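Local coordinates for ParB domain protein nuclease (Sulfolobus solfataricus, PDB 5K5D) that probably takes part in archaeal DNA segregation as a pNOB8 ParB-like protein, and may act as a nuclease, at residues T27-N32 and G102-L107. The protein carries 4 engineered substitutions. Residues are numbered along the deposited sequence; the frame is centred on the assembly and turned at random.
Sequences TMVPSN and GVRRQL. Engineered in segment 27-32: M28 (natural residue Leu). With CIT (citric acid), chain E.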
ATOM      1  N   THR B  27       6.605   8.899  -5.018  1.00 34.73           N
ATOM      2  CA  THR B  27       7.129   7.724  -4.338  1.00 32.35           C
ATOM      3  C   THR B  27       6.043   6.842  -3.737  1.00 32.36           C
ATOM      4  O   THR B  27       6.347   5.899  -3.013  1.00 41.94           O
ATOM      5  CB  THR B  27       8.117   8.117  -3.226  1.00 44.49           C
ATOM      6  OG1 THR B  27       7.422   8.832  -2.195  1.00 47.98           O
ATOM      7  CG2 THR B  27       9.237   8.984  -3.796  1.00 43.74           C
HETATM    8  N   MSE B  28       4.784   7.141  -4.041  1.00 41.95           N
HETATM    9  CA  MSE B  28       3.662   6.343  -3.545  1.00 45.43           C
HETATM   10  C   MSE B  28       3.765   4.878  -3.956  1.00 49.67           C
HETATM   11  O   MSE B  28       3.677   3.978  -3.116  1.00 45.13           O
HETATM   12  CB  MSE B  28       2.327   6.909  -4.034  1.00 48.17           C
HETATM   13  CG  MSE B  28       1.764   8.024  -3.167  1.00 64.15           C
HETATM   14 SE   MSE B  28       1.503   7.471  -1.311  1.00 71.76          SE
HETATM   15  CE  MSE B  28       0.644   5.757  -1.625  1.00109.84           C
ATOM     16  N   VAL B  29       3.940   4.646  -5.253  1.00 43.88           N
ATOM     17  CA  VAL B  29       3.971   3.290  -5.781  1.00 46.74           C
ATOM     18  C   VAL B  29       5.342   2.660  -5.607  1.00 49.15           C
ATOM     19  O   VAL B  29       6.354   3.242  -6.007  1.00 42.53           O
ATOM     20  CB  VAL B  29       3.556   3.243  -7.264  1.00 50.65           C
ATOM     21  CG1 VAL B  29       3.760   1.848  -7.823  1.00 50.56           C
ATOM     22  CG2 VAL B  29       2.100   3.684  -7.422  1.00 45.29           C
ATOM     23  N   PRO B  30       5.378   1.467  -4.989  1.00 56.40           N
ATOM     24  CA  PRO B  30       6.628   0.735  -4.770  1.00 54.03           C
ATOM     25  C   PRO B  30       7.345   0.473  -6.091  1.00 55.31           C
ATOM     26  O   PRO B  30       6.695   0.159  -7.091  1.00 45.27           O
ATOM     27  CB  PRO B  30       6.156  -0.587  -4.154  1.00 59.20           C
ATOM     28  CG  PRO B  30       4.831  -0.266  -3.533  1.00 58.06           C
ATOM     29  CD  PRO B  30       4.210   0.745  -4.452  1.00 58.59           C
ATOM     30  N   SER B  31       8.667   0.611  -6.091  1.00 64.43           N
ATOM     31  CA  SER B  31       9.461   0.382  -7.291  1.00 64.74           C
ATOM     32  C   SER B  31       9.248  -1.031  -7.818  1.00 60.40           C
ATOM     33  O   SER B  31       9.171  -1.987  -7.050  1.00 54.48           O
ATOM     34  CB  SER B  31      10.944   0.618  -7.003  1.00 65.64           C
ATOM     35  OG  SER B  31      11.399  -0.242  -5.973  1.00 72.80           O
ATOM     36  N   ASN B  32       9.146  -1.153  -9.136  1.00 59.63           N
ATOM     37  CA  ASN B  32       8.895  -2.438  -9.768  1.00 54.46           C
ATOM     38  C   ASN B  32       9.675  -2.591 -11.070  1.00 51.77           C
ATOM     39  O   ASN B  32      10.551  -1.778 -11.374  1.00 53.71           O
ATOM     40  CB  ASN B  32       7.397  -2.623 -10.010  1.00 55.63           C
ATOM     41  CG  ASN B  32       6.761  -1.412 -10.653  1.00 50.19           C
ATOM     42  OD1 ASN B  32       6.790  -1.262 -11.872  1.00 48.30           O
ATOM     43  ND2 ASN B  32       6.189  -0.535  -9.835  1.00 44.55           N
ATOM     44  N   GLY B 102      -3.682  -0.262  -8.043  1.00 29.91           N
ATOM     45  CA  GLY B 102      -4.058  -1.440  -7.276  1.00 40.14           C
ATOM     46  C   GLY B 102      -4.379  -2.674  -8.104  1.00 48.05           C
ATOM     47  O   GLY B 102      -4.098  -3.795  -7.684  1.00 45.92           O
ATOM     48  N   VAL B 103      -4.975  -2.471  -9.276  1.00 53.47           N
ATOM     49  CA  VAL B 103      -5.341  -3.575 -10.163  1.00 55.12           C
ATOM     50  C   VAL B 103      -4.197  -3.951 -11.110  1.00 52.22           C
ATOM     51  O   VAL B 103      -4.215  -5.011 -11.733  1.00 53.92           O
ATOM     52  CB  VAL B 103      -6.604  -3.233 -10.992  1.00 57.73           C
ATOM     53  CG1 VAL B 103      -6.882  -4.313 -12.027  1.00 66.94           C
ATOM     54  CG2 VAL B 103      -7.802  -3.049 -10.085  1.00 58.62           C
ATOM     55  N   ARG B 104      -3.199  -3.077 -11.202  1.00 53.93           N
ATOM     56  CA  ARG B 104      -2.100  -3.241 -12.152  1.00 53.30           C
ATOM     57  C   ARG B 104      -1.381  -4.591 -12.023  1.00 53.85           C
ATOM     58  O   ARG B 104      -1.067  -5.039 -10.922  1.00 48.38           O
ATOM     59  CB  ARG B 104      -1.108  -2.083 -12.016  1.00 54.17           C
ATOM     60  CG  ARG B 104      -0.259  -1.839 -13.248  1.00 55.99           C
ATOM     61  CD  ARG B 104       0.026  -0.357 -13.435  1.00 49.27           C
ATOM     62  NE  ARG B 104       0.849   0.180 -12.360  1.00 47.57           N
ATOM     63  CZ  ARG B 104       2.159   0.376 -12.452  1.00 48.63           C
ATOM     64  NH1 ARG B 104       2.795   0.080 -13.575  1.00 45.06           N
ATOM     65  NH2 ARG B 104       2.835   0.867 -11.421  1.00 52.27           N
ATOM     66  N   ARG B 105      -1.122  -5.227 -13.160  1.00 59.02           N
ATOM     67  CA  ARG B 105      -0.522  -6.556 -13.177  1.00 65.10           C
ATOM     68  C   ARG B 105       0.996  -6.515 -13.037  1.00 62.77           C
ATOM     69  O   ARG B 105       1.604  -7.461 -12.537  1.00 62.81           O
ATOM     70  CB  ARG B 105      -0.914  -7.302 -14.453  1.00 77.25           C
ATOM     71  CG  ARG B 105      -0.555  -6.562 -15.730  1.00 89.28           C
ATOM     72  CD  ARG B 105      -1.500  -6.928 -16.865  1.00 97.53           C
ATOM     73  NE  ARG B 105      -2.899  -6.916 -16.439  1.00103.93           N
ATOM     74  CZ  ARG B 105      -3.574  -5.821 -16.097  1.00107.10           C
ATOM     75  NH1 ARG B 105      -2.981  -4.634 -16.118  1.00105.26           N
ATOM     76  NH2 ARG B 105      -4.844  -5.916 -15.724  1.00108.05           N
ATOM     77  N   GLN B 106       1.610  -5.421 -13.473  1.00 59.68           N
ATOM     78  CA  GLN B 106       3.055  -5.275 -13.341  1.00 58.00           C
ATOM     79  C   GLN B 106       3.482  -5.298 -11.873  1.00 66.30           C
ATOM     80  O   GLN B 106       4.671  -5.410 -11.568  1.00 75.36           O
ATOM     81  CB  GLN B 106       3.542  -3.987 -14.009  1.00 56.69           C
ATOM     82  CG  GLN B 106       3.152  -3.844 -15.466  1.00 67.59           C
ATOM     83  CD  GLN B 106       2.061  -2.810 -15.670  1.00 72.43           C
ATOM     84  OE1 GLN B 106       2.342  -1.629 -15.883  1.00 75.38           O
ATOM     85  NE2 GLN B 106       0.807  -3.251 -15.602  1.00 65.28           N
ATOM     86  N   LEU B 107       2.512  -5.193 -10.968  1.00 58.18           N
ATOM     87  CA  LEU B 107       2.798  -5.197  -9.535  1.00 55.52           C
ATOM     88  C   LEU B 107       2.431  -6.531  -8.880  1.00 51.77           C
ATOM     89  O   LEU B 107       1.289  -6.983  -8.975  1.00 50.99           O
ATOM     90  CB  LEU B 107       2.059  -4.050  -8.836  1.00 51.12           C
ATOM     91  CG  LEU B 107       2.651  -2.639  -8.928  1.00 44.56           C
ATOM     92  CD1 LEU B 107       3.079  -2.306 -10.347  1.00 47.48           C
ATOM     93  CD2 LEU B 107       1.652  -1.610  -8.407  1.00 46.82           C
TER
HETATM   94  C1  CIT E 301       5.056   2.968 -12.171  1.00 54.45           C
HETATM   95  O1  CIT E 301       5.966   3.351 -12.933  1.00 55.44           O
HETATM   96  O2  CIT E 301       5.304   2.067 -11.342  1.00 46.65           O
HETATM   97  C2  CIT E 301       3.674   3.574 -12.247  1.00 58.54           C
HETATM   98  C3  CIT E 301       3.694   5.081 -12.483  1.00 52.37           C
HETATM   99  O7  CIT E 301       4.889   5.676 -11.902  1.00 49.60           O
HETATM  100  C4  CIT E 301       2.417   5.681 -11.912  1.00 56.45           C
HETATM  101  C5  CIT E 301       2.672   6.493 -10.667  1.00 51.57           C
HETATM  102  O3  CIT E 301       2.535   5.973  -9.536  1.00 42.21           O
HETATM  103  O4  CIT E 301       2.998   7.700 -10.768  1.00 47.50           O
HETATM  104  C6  CIT E 301       3.648   5.361 -13.974  1.00 47.41           C
HETATM  105  O5  CIT E 301       4.389   6.222 -14.496  1.00 48.01           O
HETATM  106  O6  CIT E 301       2.848   4.735 -14.695  1.00 56.52           O
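N32 and R104 meet over a citrate, probably from the crystallisation liquor, bound at the ParB-N domain of this pNOB8-like protein, where the loop between helices 23-26 and 37-45 passes the one between helices 90-99 and 109-128. N32 ND2 and R104 NH2 lie 4.0 Å apart and both donate to citrate O2, so the polar link between the loops depends on the ligand. The N32 bond (ND2 to O2, 3.1 Å) is nearly straight at 164°; R104 NH2 reaches O2 (2.7 Å) at the guanidinium edge. R104 NH1 also donates to Q106 OE1 (2.9 Å), from above its carbonyl plane, and NE weakly to N101 OD1, which together fix the guanidinium's rotation. N32 ND2 also donates to P30 O (2.9 Å), while OD1 bonds S34 OG. With an alanine here, P30 O would probably lose that donor, citrate O2 would be left to R104, and a gap would open beside L107 CD1. The citrate is also hydrogen-bonded by backbone nitrogens of G62, Y63 and R65 and by T64 OG1, consistent with an anion site. In van der Waals contact, L107 CD1 lies 3.3 Å above one guanidinium face, toward its rim. Apolar L107 CD2 meets V29 CG1 at 4.1 Å. V29 turns CG1 to the guanidinium edge, 3.8 Å from R104 NH2, because chi1 of 173° carries that methyl away from its own N.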